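Local coordinates for OLD nuclease (Thermus scotoductus, PDB 6P74), which degrades linear and supercoiled double-stranded DNA from 5' to 3' with divalent metal ions, nicks circular DNA, and has DNA-stimulated ATPase activity, at residues V428-D433 with V472-P477; A373-G378 with V404-K409; V383-L388 with R513-A518; R351-L356 with G411-V416; E432-I437 with Q451-E456. One frame throughout, in Å; residues are numbered along the deposited sequence. Where two conformers were deposited one is given.

Contact 1. Residues V428-D433 with V472-P477. With SM (samarium (III) ion), chain O.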
# COMPACT_ATOMS: atom_id res chain seq x y z
N VAL A 428 -30.07 -25.69 9.74
CA VAL A 428 -30.89 -25.50 10.93
C VAL A 428 -31.19 -26.86 11.57
O VAL A 428 -31.60 -27.81 10.88
CB VAL A 428 -32.21 -24.78 10.60
CG1 VAL A 428 -32.97 -24.54 11.87
CG2 VAL A 428 -31.96 -23.47 9.86
N VAL A 429 -31.05 -26.95 12.89
CA VAL A 429 -31.65 -28.05 13.67
C VAL A 429 -32.49 -27.43 14.76
O VAL A 429 -32.03 -26.53 15.47
CB VAL A 429 -30.62 -29.00 14.31
CG1 VAL A 429 -31.20 -30.40 14.44
CG2 VAL A 429 -29.31 -28.99 13.58
N HIS A 430 -33.70 -27.94 14.95
CA HIS A 430 -34.50 -27.53 16.10
C HIS A 430 -35.44 -28.67 16.51
O HIS A 430 -35.66 -29.63 15.76
CB HIS A 430 -35.27 -26.26 15.77
CG HIS A 430 -36.33 -26.45 14.74
ND1 HIS A 430 -37.57 -26.97 15.04
CD2 HIS A 430 -36.33 -26.24 13.40
CE1 HIS A 430 -38.30 -27.04 13.94
NE2 HIS A 430 -37.57 -26.60 12.93
N ASP A 431 -36.02 -28.52 17.69
CA ASP A 431 -36.99 -29.50 18.18
C ASP A 431 -38.36 -29.27 17.56
O ASP A 431 -38.72 -28.15 17.20
CB ASP A 431 -37.12 -29.42 19.72
CG ASP A 431 -35.88 -29.96 20.45
OD1 ASP A 431 -35.08 -30.64 19.80
OD2 ASP A 431 -35.69 -29.68 21.67
N GLU A 432 -39.13 -30.35 17.44
CA GLU A 432 -40.51 -30.20 17.00
C GLU A 432 -41.36 -29.56 18.08
O GLU A 432 -42.10 -28.60 17.82
CB GLU A 432 -41.08 -31.56 16.60
CG GLU A 432 -42.49 -31.52 16.00
CD GLU A 432 -43.10 -32.93 15.95
OE1 GLU A 432 -42.50 -33.84 16.55
OE2 GLU A 432 -44.18 -33.14 15.35
N ASP A 433 -41.30 -30.08 19.31
CA ASP A 433 -42.02 -29.52 20.46
C ASP A 433 -43.53 -29.62 20.31
O ASP A 433 -44.27 -28.73 20.73
CB ASP A 433 -41.61 -28.08 20.72
CG ASP A 433 -40.27 -27.99 21.40
OD1 ASP A 433 -39.96 -28.92 22.17
OD2 ASP A 433 -39.53 -27.01 21.18
N VAL A 472 -33.17 -27.99 6.84
CA VAL A 472 -33.75 -28.03 8.18
C VAL A 472 -33.89 -29.47 8.64
O VAL A 472 -34.46 -30.31 7.93
CB VAL A 472 -35.11 -27.32 8.22
CG1 VAL A 472 -35.69 -27.38 9.65
CG2 VAL A 472 -34.93 -25.92 7.83
N PHE A 473 -33.38 -29.74 9.84
CA PHE A 473 -33.53 -31.03 10.51
C PHE A 473 -34.37 -30.84 11.77
O PHE A 473 -34.13 -29.92 12.55
CB PHE A 473 -32.16 -31.62 10.84
CG PHE A 473 -31.34 -31.93 9.60
CD1 PHE A 473 -30.78 -30.91 8.85
CD2 PHE A 473 -31.22 -33.23 9.15
CE1 PHE A 473 -30.07 -31.18 7.69
CE2 PHE A 473 -30.49 -33.52 8.00
CZ PHE A 473 -29.91 -32.50 7.27
N VAL A 474 -35.36 -31.71 11.98
CA VAL A 474 -36.27 -31.56 13.11
C VAL A 474 -36.10 -32.74 14.05
O VAL A 474 -36.30 -33.89 13.66
CB VAL A 474 -37.73 -31.42 12.67
CG1 VAL A 474 -38.58 -31.20 13.91
CG2 VAL A 474 -37.88 -30.23 11.66
N VAL A 475 -35.73 -32.45 15.30
CA VAL A 475 -35.66 -33.50 16.32
C VAL A 475 -37.05 -33.70 16.91
O VAL A 475 -37.61 -32.78 17.52
CB VAL A 475 -34.65 -33.15 17.42
CG1 VAL A 475 -34.58 -34.33 18.41
CG2 VAL A 475 -33.30 -32.86 16.84
N GLN A 476 -37.62 -34.89 16.73
CA GLN A 476 -38.98 -35.28 17.15
C GLN A 476 -38.92 -36.18 18.37
O GLN A 476 -38.30 -37.25 18.30
CB GLN A 476 -39.66 -36.05 16.02
CG GLN A 476 -39.61 -35.37 14.68
CD GLN A 476 -40.58 -36.01 13.73
OE1 GLN A 476 -40.23 -36.97 13.05
NE2 GLN A 476 -41.82 -35.53 13.72
N PRO A 477 -39.60 -35.84 19.48
CA PRO A 477 -40.29 -34.57 19.68
C PRO A 477 -39.33 -33.47 20.11
O PRO A 477 -39.67 -32.31 19.91
CB PRO A 477 -41.28 -34.87 20.81
CG PRO A 477 -40.66 -36.04 21.56
CD PRO A 477 -39.98 -36.86 20.48
SM SM O . -35.49 -28.24 23.52
O HOH W 1 -37.94 -29.06 23.76
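The carbonyl oxygen Pro477 O receives Asp433 N at 2.8 Å in a nearly straight bond (173°), which ties together the two loops that follow the strands. The peptide bond before Pro477 is cis. Further back, Glu432 N bonds to Val475 O, and Val475 N in turn to His430 O. The pairing continues with His430 N to Phe473 O, and it finishes where Phe473 N meets Val428 O at 2.8 Å. These bonds join strands 426-431 and 472-475 as parallel neighbours in the central sheet of the Toprim fold, with 472-475 outermost.

On one face Val429 CG1 lies 3.9 Å from Phe473 CB and also touches Val475 CG2; Phe515 and Ala518 of helix 513-523 cover this side. On the other, the His430 ring lies beside Val474, its NE2 3.9 Å from Val474 CG2. His430 CG sits between the backbone N and the carbonyl carbon (chi1 67°), and this turn brings ND1 back to its own strand, 2.7 Å from Asp431 O. The acceptor lies in the ring plane, but the nitrogen stands well above the carbonyl plane.

Asp431 divides its carboxylate between two tasks. OD1 packs on Val475 CB and accepts Leu479 N, while OD2 binds the samarium(III) ion at 2.4 Å. Glu480 is a further ligand of the ion, and a water at 2.6 Å from samarium links it to Asp433 OD1. Both aspartates are inferred to hold a catalytic divalent cation. At the outer edge Gln476 NE2 makes a weak 3.4 Å hydrogen bond to Glu432 OE1.

Contact 2. Residues A373-G378 with V404-K409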
# COMPACT_ATOMS: atom_id res chain seq x y z
N ALA A 373 -22.62 -22.09 8.82
CA ALA A 373 -23.22 -21.97 10.14
C ALA A 373 -24.21 -23.11 10.40
O ALA A 373 -25.03 -23.43 9.53
CB ALA A 373 -23.95 -20.63 10.31
N LEU A 374 -24.13 -23.68 11.59
CA LEU A 374 -25.17 -24.55 12.13
C LEU A 374 -26.00 -23.72 13.12
O LEU A 374 -25.47 -23.24 14.13
CB LEU A 374 -24.58 -25.79 12.81
CG LEU A 374 -25.59 -26.75 13.48
CD1 LEU A 374 -26.53 -27.45 12.47
CD2 LEU A 374 -24.89 -27.79 14.31
N LEU A 375 -27.28 -23.55 12.82
CA LEU A 375 -28.19 -22.74 13.64
C LEU A 375 -28.99 -23.65 14.56
O LEU A 375 -29.70 -24.53 14.08
CB LEU A 375 -29.14 -21.94 12.73
CG LEU A 375 -28.40 -21.21 11.61
CD1 LEU A 375 -29.33 -20.27 10.81
CD2 LEU A 375 -27.20 -20.41 12.20
N VAL A 376 -28.88 -23.45 15.89
CA VAL A 376 -29.65 -24.21 16.86
C VAL A 376 -30.41 -23.25 17.78
O VAL A 376 -30.16 -22.03 17.80
CB VAL A 376 -28.77 -25.19 17.70
CG1 VAL A 376 -27.89 -26.03 16.81
CG2 VAL A 376 -27.92 -24.43 18.71
N GLU A 377 -31.37 -23.81 18.53
CA GLU A 377 -32.26 -22.99 19.35
C GLU A 377 -31.54 -22.34 20.52
O GLU A 377 -31.76 -21.15 20.81
CB GLU A 377 -33.42 -23.80 19.89
CG GLU A 377 -34.39 -24.29 18.85
CD GLU A 377 -35.41 -25.25 19.43
OE1 GLU A 377 -36.31 -24.79 20.14
OE2 GLU A 377 -35.28 -26.48 19.23
N GLY A 378 -30.73 -23.10 21.25
CA GLY A 378 -30.43 -22.68 22.60
C GLY A 378 -29.11 -23.22 23.11
O GLY A 378 -28.37 -23.91 22.41
N VAL A 404 -24.31 -21.66 16.22
CA VAL A 404 -24.92 -20.42 16.69
C VAL A 404 -26.16 -20.74 17.52
O VAL A 404 -27.13 -21.32 17.01
CB VAL A 404 -25.27 -19.49 15.53
CG1 VAL A 404 -26.31 -20.15 14.63
CG2 VAL A 404 -25.79 -18.22 16.09
N ASP A 405 -26.13 -20.34 18.78
CA ASP A 405 -27.26 -20.37 19.70
C ASP A 405 -28.16 -19.18 19.36
O ASP A 405 -27.81 -18.02 19.62
CB ASP A 405 -26.69 -20.35 21.12
CG ASP A 405 -27.71 -20.00 22.21
OD1 ASP A 405 -28.90 -19.79 21.91
OD2 ASP A 405 -27.28 -19.95 23.39
N CYS A 406 -29.31 -19.44 18.74
CA CYS A 406 -30.07 -18.34 18.17
C CYS A 406 -31.11 -17.76 19.12
O CYS A 406 -31.75 -16.75 18.78
CB CYS A 406 -30.77 -18.78 16.87
SG CYS A 406 -29.66 -19.30 15.51
N GLY A 407 -31.30 -18.35 20.29
CA GLY A 407 -32.28 -17.81 21.21
C GLY A 407 -33.71 -18.22 20.94
O GLY A 407 -34.64 -17.44 21.19
N GLY A 408 -33.92 -19.43 20.41
CA GLY A 408 -35.27 -19.96 20.19
C GLY A 408 -35.65 -19.87 18.73
O GLY A 408 -34.89 -19.41 17.88
N LYS A 409 -36.88 -20.31 18.43
CA LYS A 409 -37.24 -20.50 17.03
C LYS A 409 -37.34 -19.16 16.29
O LYS A 409 -36.79 -19.01 15.19
CB LYS A 409 -38.53 -21.31 16.92
CG LYS A 409 -38.28 -22.79 17.40
CD LYS A 409 -39.53 -23.66 17.29
CE LYS A 409 -39.23 -25.11 17.71
NZ LYS A 409 -40.47 -25.94 17.73
O HOH W 2 -37.66 -22.24 20.51
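Glu377 O is held by two successive backbone amides of the glycine turn, Gly408 N at 2.8 Å and, weakly because of its bent angle (121°), Gly407 N. Both glycines have positive phi angles, and Asp405 OD1 keeps the turn in shape by accepting Gly407 N at 3.2 Å in an Asx turn. The same oxygen packs against Gly378 CA at 3.3 Å.

Behind the turn the strands pair in parallel: Val404 N bonds to Leu374 O, Val376 N to Val404 O, and Cys406 N to Val376 O at 2.9 Å. Strands 372-376 and 401-405 are the two ends of a beta-alpha-beta crossover through helix 379-391. Gly378 is the N-cap of that helix, and Gly408 is the N-cap of helix 409-422. Cys406 SG rests 3.9 Å from Leu375 CB, on the side where Ile412 also packs.

The side chains of Glu377 and Lys409 run alongside each other, with Glu377 OE1 3.8 Å from Lys409 CE, so carboxylate and aliphatic chain touch without an ion pair. A water donates to Glu377 OE1 at 2.9 Å and accepts weakly from Lys409 N. The ends have partners farther out: Glu377 OE2 takes Asp431 N, whereas Lys409 NZ forms a salt bridge with Glu456 and bonds to Asp431 O and Asn460 OD1. Glu377 is inferred to bind one of probably two divalent cations, and its bond to Asp431 N holds it close to Asp431, which binds samarium in this crystal.

Contact 3. Residues V383-L388 with R513-A518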
# COMPACT_ATOMS: atom_id res chain seq x y z
N VAL A 383 -24.18 -26.93 23.19
CA VAL A 383 -23.34 -27.88 23.92
C VAL A 383 -23.40 -29.26 23.27
O VAL A 383 -22.38 -29.91 23.06
CB VAL A 383 -23.76 -27.96 25.40
CG1 VAL A 383 -22.99 -29.08 26.10
CG2 VAL A 383 -23.54 -26.63 26.09
N ALA A 384 -24.61 -29.72 22.95
CA ALA A 384 -24.76 -31.04 22.36
C ALA A 384 -24.15 -31.08 20.96
O ALA A 384 -23.42 -32.03 20.62
CB ALA A 384 -26.23 -31.44 22.32
N ALA A 385 -24.41 -30.05 20.15
CA ALA A 385 -23.78 -29.96 18.84
C ALA A 385 -22.26 -30.09 18.94
O ALA A 385 -21.64 -30.94 18.28
CB ALA A 385 -24.19 -28.65 18.16
N LEU A 386 -21.63 -29.27 19.78
CA LEU A 386 -20.17 -29.26 19.84
C LEU A 386 -19.61 -30.58 20.35
O LEU A 386 -18.53 -31.00 19.92
CB LEU A 386 -19.67 -28.09 20.71
CG LEU A 386 -19.91 -26.68 20.15
CD1 LEU A 386 -19.56 -25.61 21.18
CD2 LEU A 386 -19.10 -26.44 18.88
N GLN A 387 -20.31 -31.25 21.26
CA GLN A 387 -19.86 -32.57 21.67
C GLN A 387 -19.99 -33.57 20.51
O GLN A 387 -19.11 -34.42 20.33
CB GLN A 387 -20.63 -33.03 22.91
CG GLN A 387 -20.38 -34.47 23.29
CD GLN A 387 -18.94 -34.70 23.70
OE1 GLN A 387 -18.29 -33.81 24.24
NE2 GLN A 387 -18.42 -35.91 23.44
N LEU A 388 -21.03 -33.45 19.69
CA LEU A 388 -21.14 -34.37 18.56
C LEU A 388 -20.06 -34.08 17.51
O LEU A 388 -19.47 -35.01 16.96
CB LEU A 388 -22.53 -34.32 17.93
CG LEU A 388 -23.55 -35.11 18.74
CD1 LEU A 388 -24.97 -34.78 18.35
CD2 LEU A 388 -23.27 -36.62 18.61
N ARG A 513 -31.11 -39.12 15.28
CA ARG A 513 -30.58 -39.09 13.93
C ARG A 513 -30.65 -37.73 13.25
O ARG A 513 -29.66 -37.34 12.62
CB ARG A 513 -31.31 -40.15 13.09
CG ARG A 513 -31.01 -40.09 11.60
CD ARG A 513 -31.89 -41.06 10.81
NE ARG A 513 -31.55 -42.45 11.11
CZ ARG A 513 -32.40 -43.46 10.93
NH1 ARG A 513 -33.63 -43.20 10.49
NH2 ARG A 513 -32.03 -44.70 11.21
N PRO A 514 -31.76 -36.98 13.31
CA PRO A 514 -31.77 -35.68 12.61
C PRO A 514 -30.74 -34.72 13.17
O PRO A 514 -30.23 -33.87 12.42
CB PRO A 514 -33.22 -35.19 12.81
CG PRO A 514 -34.01 -36.50 13.11
CD PRO A 514 -33.03 -37.21 14.01
N PHE A 515 -30.36 -34.87 14.45
CA PHE A 515 -29.36 -33.99 15.04
C PHE A 515 -27.98 -34.31 14.49
O PHE A 515 -27.25 -33.41 14.08
CB PHE A 515 -29.36 -34.10 16.56
CG PHE A 515 -28.73 -32.92 17.25
CD1 PHE A 515 -29.37 -31.69 17.28
CD2 PHE A 515 -27.52 -33.03 17.86
CE1 PHE A 515 -28.79 -30.59 17.90
CE2 PHE A 515 -26.94 -31.94 18.49
CZ PHE A 515 -27.57 -30.71 18.50
N VAL A 516 -27.60 -35.60 14.46
CA VAL A 516 -26.25 -35.86 13.97
C VAL A 516 -26.21 -35.71 12.44
O VAL A 516 -25.20 -35.26 11.90
CB VAL A 516 -25.70 -37.22 14.50
CG1 VAL A 516 -26.59 -37.84 15.54
CG2 VAL A 516 -25.32 -38.19 13.41
N GLU A 517 -27.30 -36.01 11.74
CA GLU A 517 -27.29 -35.77 10.30
C GLU A 517 -27.19 -34.28 9.98
O GLU A 517 -26.49 -33.90 9.02
CB GLU A 517 -28.50 -36.42 9.64
CG GLU A 517 -28.10 -37.60 8.77
CD GLU A 517 -26.89 -37.29 7.89
OE1 GLU A 517 -25.90 -38.07 7.95
OE2 GLU A 517 -26.93 -36.28 7.13
N ALA A 518 -27.83 -33.41 10.77
CA ALA A 518 -27.62 -31.98 10.60
C ALA A 518 -26.14 -31.63 10.66
O ALA A 518 -25.63 -30.85 9.83
CB ALA A 518 -28.39 -31.19 11.65
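Phe515 and Leu388 supply most of the buried surface, and the phenylalanine is the piece that spans the gap. With CG anti to the backbone N (chi1 -160°), its ring reaches from helix 513-523 to helix 379-391 and meets it edge-on. Phe515 CE2 comes within 3.6 Å of Ala385 N, and that nitrogen and Ala384 C both lie near the ring plane. The two small methyls flank the ring tip: Ala384 CB is 3.9 Å from Phe515 CE2, and Ala385 CB is 4.0 Å from Phe515 CZ. Leu388, one turn on, lays CD1 against the same ring edge; the modelled spacing there is too short to be trusted in detail.

Val516 adds a lighter touch, its CG1 4.5 Å from Leu388 CD1. The axes of the two short helical segments approach to 10.4 Å and cross at -63°, a separation spanned mainly by the Phe515 ring. Ile496 and Leu500 of helix 493-501 reach Ala384, while Val429 and Val475 of the Toprim sheet touch Phe515. The ring is therefore wedged between a helix and the sheet. Every side chain taking part is aliphatic or aromatic and buried, which implies cohesion by shape and exclusion of water, without directional polar bonds between the two segments.

Contact 4. Residues R351-L356 with G411-V416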
# COMPACT_ATOMS: atom_id res chain seq x y z
N ARG A 351 -37.42 -9.43 12.79
CA ARG A 351 -36.62 -8.89 13.89
C ARG A 351 -37.52 -8.44 15.04
O ARG A 351 -37.17 -8.62 16.21
CB ARG A 351 -35.76 -7.73 13.38
CG ARG A 351 -35.07 -6.95 14.48
CD ARG A 351 -34.09 -5.96 13.92
NE ARG A 351 -34.75 -5.00 13.04
CZ ARG A 351 -34.13 -4.24 12.14
NH1 ARG A 351 -32.81 -4.33 11.98
NH2 ARG A 351 -34.83 -3.39 11.39
N ASN A 352 -38.69 -7.88 14.72
CA ASN A 352 -39.61 -7.43 15.76
C ASN A 352 -40.24 -8.60 16.50
O ASN A 352 -40.40 -8.54 17.72
CB ASN A 352 -40.71 -6.55 15.16
CG ASN A 352 -40.20 -5.21 14.67
OD1 ASN A 352 -39.16 -4.70 15.12
ND2 ASN A 352 -40.93 -4.62 13.73
N ARG A 353 -40.63 -9.65 15.78
CA ARG A 353 -41.20 -10.81 16.45
C ARG A 353 -40.19 -11.41 17.41
O ARG A 353 -40.57 -11.94 18.46
CB ARG A 353 -41.65 -11.88 15.45
CG ARG A 353 -42.84 -11.53 14.59
CD ARG A 353 -42.89 -12.41 13.32
NE ARG A 353 -43.59 -13.68 13.53
CZ ARG A 353 -42.99 -14.84 13.81
NH1 ARG A 353 -41.65 -14.91 13.93
NH2 ARG A 353 -43.73 -15.94 13.96
N PHE A 354 -38.91 -11.34 17.07
CA PHE A 354 -37.91 -11.87 17.98
C PHE A 354 -37.74 -10.98 19.20
O PHE A 354 -37.49 -11.48 20.30
CB PHE A 354 -36.58 -12.05 17.26
CG PHE A 354 -35.47 -12.43 18.17
CD1 PHE A 354 -35.34 -13.76 18.60
CD2 PHE A 354 -34.59 -11.47 18.65
CE1 PHE A 354 -34.33 -14.12 19.48
CE2 PHE A 354 -33.56 -11.82 19.53
CZ PHE A 354 -33.42 -13.16 19.94
N LYS A 355 -37.92 -9.67 19.05
CA LYS A 355 -37.70 -8.77 20.18
C LYS A 355 -38.75 -8.93 21.28
O LYS A 355 -38.49 -8.52 22.41
CB LYS A 355 -37.66 -7.31 19.70
CG LYS A 355 -36.66 -7.03 18.56
CD LYS A 355 -36.00 -5.64 18.64
CE LYS A 355 -36.90 -4.57 19.29
NZ LYS A 355 -37.80 -3.83 18.34
N LEU A 356 -39.90 -9.55 21.01
CA LEU A 356 -40.85 -9.85 22.09
C LEU A 356 -40.37 -11.10 22.82
O LEU A 356 -40.53 -12.22 22.33
CB LEU A 356 -42.25 -10.07 21.54
CG LEU A 356 -42.76 -9.30 20.32
CD1 LEU A 356 -44.01 -10.01 19.80
CD2 LEU A 356 -43.05 -7.82 20.63
N GLY A 411 -35.71 -16.63 16.95
CA GLY A 411 -34.33 -16.22 16.75
C GLY A 411 -33.70 -16.90 15.56
O GLY A 411 -32.86 -16.31 14.86
N ILE A 412 -34.06 -18.17 15.32
CA ILE A 412 -33.55 -18.89 14.15
C ILE A 412 -34.05 -18.24 12.86
O ILE A 412 -33.27 -17.99 11.94
CB ILE A 412 -33.94 -20.38 14.21
CG1 ILE A 412 -33.17 -21.10 15.31
CG2 ILE A 412 -33.60 -21.07 12.90
CD1 ILE A 412 -33.59 -22.53 15.52
N GLU A 413 -35.35 -17.98 12.77
CA GLU A 413 -35.89 -17.21 11.65
C GLU A 413 -35.03 -16.01 11.32
O GLU A 413 -34.70 -15.75 10.16
CB GLU A 413 -37.29 -16.72 11.95
CG GLU A 413 -38.38 -17.69 11.90
CD GLU A 413 -39.68 -16.97 11.72
OE1 GLU A 413 -39.89 -16.41 10.62
OE2 GLU A 413 -40.46 -16.91 12.69
N LEU A 414 -34.67 -15.23 12.35
CA LEU A 414 -33.92 -14.01 12.11
C LEU A 414 -32.58 -14.32 11.46
O LEU A 414 -32.25 -13.76 10.41
CB LEU A 414 -33.74 -13.23 13.41
CG LEU A 414 -33.03 -11.88 13.35
CD1 LEU A 414 -33.63 -11.01 12.23
CD2 LEU A 414 -33.22 -11.19 14.67
N ILE A 415 -31.82 -15.25 12.05
CA ILE A 415 -30.48 -15.53 11.55
C ILE A 415 -30.55 -16.19 10.18
O ILE A 415 -29.70 -15.95 9.31
CB ILE A 415 -29.69 -16.41 12.54
CG1 ILE A 415 -29.63 -15.78 13.92
CG2 ILE A 415 -28.28 -16.68 12.01
CD1 ILE A 415 -29.14 -14.38 13.91
N VAL A 416 -31.55 -17.07 9.97
CA VAL A 416 -31.77 -17.64 8.65
C VAL A 416 -31.97 -16.53 7.61
O VAL A 416 -31.36 -16.55 6.53
CB VAL A 416 -32.96 -18.61 8.67
CG1 VAL A 416 -33.54 -18.75 7.25
CG2 VAL A 416 -32.52 -19.96 9.17
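Gly411 lies against the ring of Phe354, its CA 3.2 Å from Phe354 CD1, a tight fit made possible by the lack of a side chain. The first torsion of Phe354 turns the ring away from its own backbone N and across to helix 409-422. Two residues on, Glu413 meets Arg353 in a salt bridge, Arg353 NH1 to Glu413 OE2 at 2.6 Å. As a hydrogen bond it is weak, the N-H pointing well off the line (120°); the guanidinium and carboxylate planes are 64° apart. Arg462 NE also binds Glu413 OE2, so one carboxylate oxygen serves two arginines.

Leu414 follows with its branches divided: CD1 lies 4.0 Å from Arg351 CA, while CD2 is 4.2 Å from Phe354 CD2. The far end of Arg351 turns away to Asn318, Glu321 and Asp348.

The short helical segments run nearly antiparallel, 8.9 Å apart at -151°, and join the C-terminal part of the ATPase domain to the Toprim domain. Helix 409-422 is layered between helix 341-355 and the Toprim sheet, where Ile412 and Val416 meet strand 426-431 and Ile415 reaches Leu375 of strand 372-376; helix 443-467 lies alongside, with Ile463 on Glu413 and Cys466 on Val416.

Contact 5. Residues E432-I437 with Q451-E456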
# COMPACT_ATOMS: atom_id res chain seq x y z
N GLU A 432 -39.13 -30.35 17.44
CA GLU A 432 -40.51 -30.20 17.00
C GLU A 432 -41.36 -29.56 18.08
O GLU A 432 -42.10 -28.60 17.82
CB GLU A 432 -41.08 -31.56 16.60
CG GLU A 432 -42.49 -31.52 16.00
CD GLU A 432 -43.10 -32.93 15.95
OE1 GLU A 432 -42.50 -33.84 16.55
OE2 GLU A 432 -44.18 -33.14 15.35
N ASP A 433 -41.30 -30.08 19.31
CA ASP A 433 -42.02 -29.52 20.46
C ASP A 433 -43.53 -29.62 20.31
O ASP A 433 -44.27 -28.73 20.73
CB ASP A 433 -41.61 -28.08 20.72
CG ASP A 433 -40.27 -27.99 21.40
OD1 ASP A 433 -39.96 -28.92 22.17
OD2 ASP A 433 -39.53 -27.01 21.18
N VAL A 434 -43.99 -30.73 19.74
CA VAL A 434 -45.40 -31.07 19.64
C VAL A 434 -45.60 -32.34 20.45
O VAL A 434 -44.80 -33.28 20.33
CB VAL A 434 -45.80 -31.27 18.18
CG1 VAL A 434 -47.22 -31.89 18.04
CG2 VAL A 434 -45.61 -29.94 17.43
N TRP A 435 -46.62 -32.37 21.28
CA TRP A 435 -46.77 -33.45 22.24
C TRP A 435 -48.19 -34.00 22.18
O TRP A 435 -49.13 -33.24 22.00
CB TRP A 435 -46.46 -32.95 23.65
CG TRP A 435 -45.09 -32.35 23.71
CD1 TRP A 435 -44.75 -31.01 23.60
CD2 TRP A 435 -43.86 -33.06 23.84
NE1 TRP A 435 -43.39 -30.87 23.66
CE2 TRP A 435 -42.82 -32.11 23.81
CE3 TRP A 435 -43.54 -34.42 23.98
CZ2 TRP A 435 -41.47 -32.47 23.93
CZ3 TRP A 435 -42.22 -34.77 24.09
CH2 TRP A 435 -41.19 -33.80 24.06
N PRO A 436 -48.37 -35.32 22.33
CA PRO A 436 -49.74 -35.85 22.36
C PRO A 436 -50.51 -35.31 23.56
O PRO A 436 -49.95 -35.07 24.63
CB PRO A 436 -49.53 -37.36 22.46
CG PRO A 436 -48.18 -37.51 23.06
CD PRO A 436 -47.38 -36.40 22.45
N ILE A 437 -51.81 -35.11 23.35
CA ILE A 437 -52.65 -34.55 24.39
C ILE A 437 -53.03 -35.66 25.37
O ILE A 437 -53.43 -36.76 24.97
CB ILE A 437 -53.88 -33.86 23.78
CG1 ILE A 437 -53.53 -32.44 23.32
CG2 ILE A 437 -54.99 -33.76 24.80
CD1 ILE A 437 -53.25 -32.32 21.84
N GLN A 451 -53.43 -25.79 21.76
CA GLN A 451 -53.04 -24.49 21.25
C GLN A 451 -51.53 -24.37 21.16
O GLN A 451 -51.00 -23.81 20.19
CB GLN A 451 -53.62 -23.39 22.12
CG GLN A 451 -55.09 -23.16 21.89
CD GLN A 451 -55.74 -22.43 23.05
OE1 GLN A 451 -55.11 -22.18 24.09
NE2 GLN A 451 -57.03 -22.10 22.89
N GLU A 452 -50.80 -24.90 22.15
CA GLU A 452 -49.35 -24.88 22.06
C GLU A 452 -48.83 -25.71 20.88
O GLU A 452 -47.91 -25.28 20.19
CB GLU A 452 -48.74 -25.37 23.38
CG GLU A 452 -48.77 -24.31 24.45
CD GLU A 452 -48.64 -24.88 25.86
OE1 GLU A 452 -49.09 -24.18 26.80
OE2 GLU A 452 -48.11 -26.01 26.01
N ASN A 453 -49.41 -26.90 20.65
CA ASN A 453 -49.01 -27.69 19.49
C ASN A 453 -49.19 -26.90 18.19
O ASN A 453 -48.28 -26.86 17.35
CB ASN A 453 -49.79 -29.00 19.44
CG ASN A 453 -49.30 -29.98 20.48
OD1 ASN A 453 -48.26 -29.78 21.08
ND2 ASN A 453 -50.05 -31.05 20.68
N LYS A 454 -50.33 -26.23 18.02
CA LYS A 454 -50.53 -25.46 16.80
C LYS A 454 -49.54 -24.30 16.71
O LYS A 454 -48.99 -24.03 15.64
CB LYS A 454 -51.98 -24.94 16.70
CG LYS A 454 -53.03 -26.04 16.55
CD LYS A 454 -52.52 -27.25 15.76
CE LYS A 454 -53.30 -28.55 16.10
NZ LYS A 454 -53.11 -29.07 17.52
N ALA A 455 -49.31 -23.59 17.82
CA ALA A 455 -48.32 -22.51 17.80
C ALA A 455 -46.96 -23.03 17.37
O ALA A 455 -46.31 -22.45 16.48
CB ALA A 455 -48.24 -21.85 19.18
N GLU A 456 -46.50 -24.12 17.99
CA GLU A 456 -45.22 -24.71 17.61
C GLU A 456 -45.20 -25.13 16.14
O GLU A 456 -44.20 -24.92 15.45
CB GLU A 456 -44.91 -25.91 18.51
CG GLU A 456 -44.49 -25.53 19.94
CD GLU A 456 -43.34 -24.51 20.03
OE1 GLU A 456 -42.27 -24.72 19.41
OE2 GLU A 456 -43.52 -23.49 20.74
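Asn453 of helix 443-467 clamps the backbone of Trp435 through both ends of its amide, in the loop that leaves Toprim strand 426-431 and carries the inferred metal ligand Asp433. The side chain thus answers one residue's N-H and C=O much as a neighbouring strand would. Asn453 ND2 gives a hydrogen bond to Trp435 O at 2.7 Å, with the acceptor near the amide plane. In return Trp435 N donates to Asn453 OD1 at 3.1 Å; this bond is straight at the hydrogen (164°), but the nitrogen stands above the amide plane.

Apolar groups pack beside this clamp. Val434 CG1 lies 3.7 Å from Asn453 CG, and Ile437 CD1 approaches Asn453 ND2 on another side, at 3.6 Å. Val434 CG2 also touches Glu456 CB, and Glu456 CG is 3.3 Å from Asp433 O.

Asp433 OD2 and Glu456 OE1, like charges, approach to 4.0 Å with their carboxylate planes 78° apart. Lys409 probably eases this meeting: it forms a salt bridge with Glu456 OE1 and a long, weak ion pair with Asp433. Glu456 bends at chi2 (-53°), which brings its carboxylate toward Asp433, Glu456 OE1 standing 3.7 Å from Asp433 CB.

Overall arrangement
From the N terminus, contact 4 opens first, on the last ATPase-domain helix, then contact 2 on strand 372-376 and contact 3 on helix 379-391. Contact 2 closes at 404-409, within the span of contact 4, which closes at 411-416 on the helix that follows directly. Contact 3 is still open and so crosses both. Contacts 1 and 5 open on overlapping segments, on strand 426-431 and just beyond it; contact 5 closes first, on helix 443-467, then contact 1 on strand 472-475. Both lie within contact 3, completed near the C terminus at 513-518. Contacts 1 and 2 add the outermost strands to the two inner strands of the sheet, contacts 3 and 4 attach helices, and contact 5 fastens a loop beside the metal site.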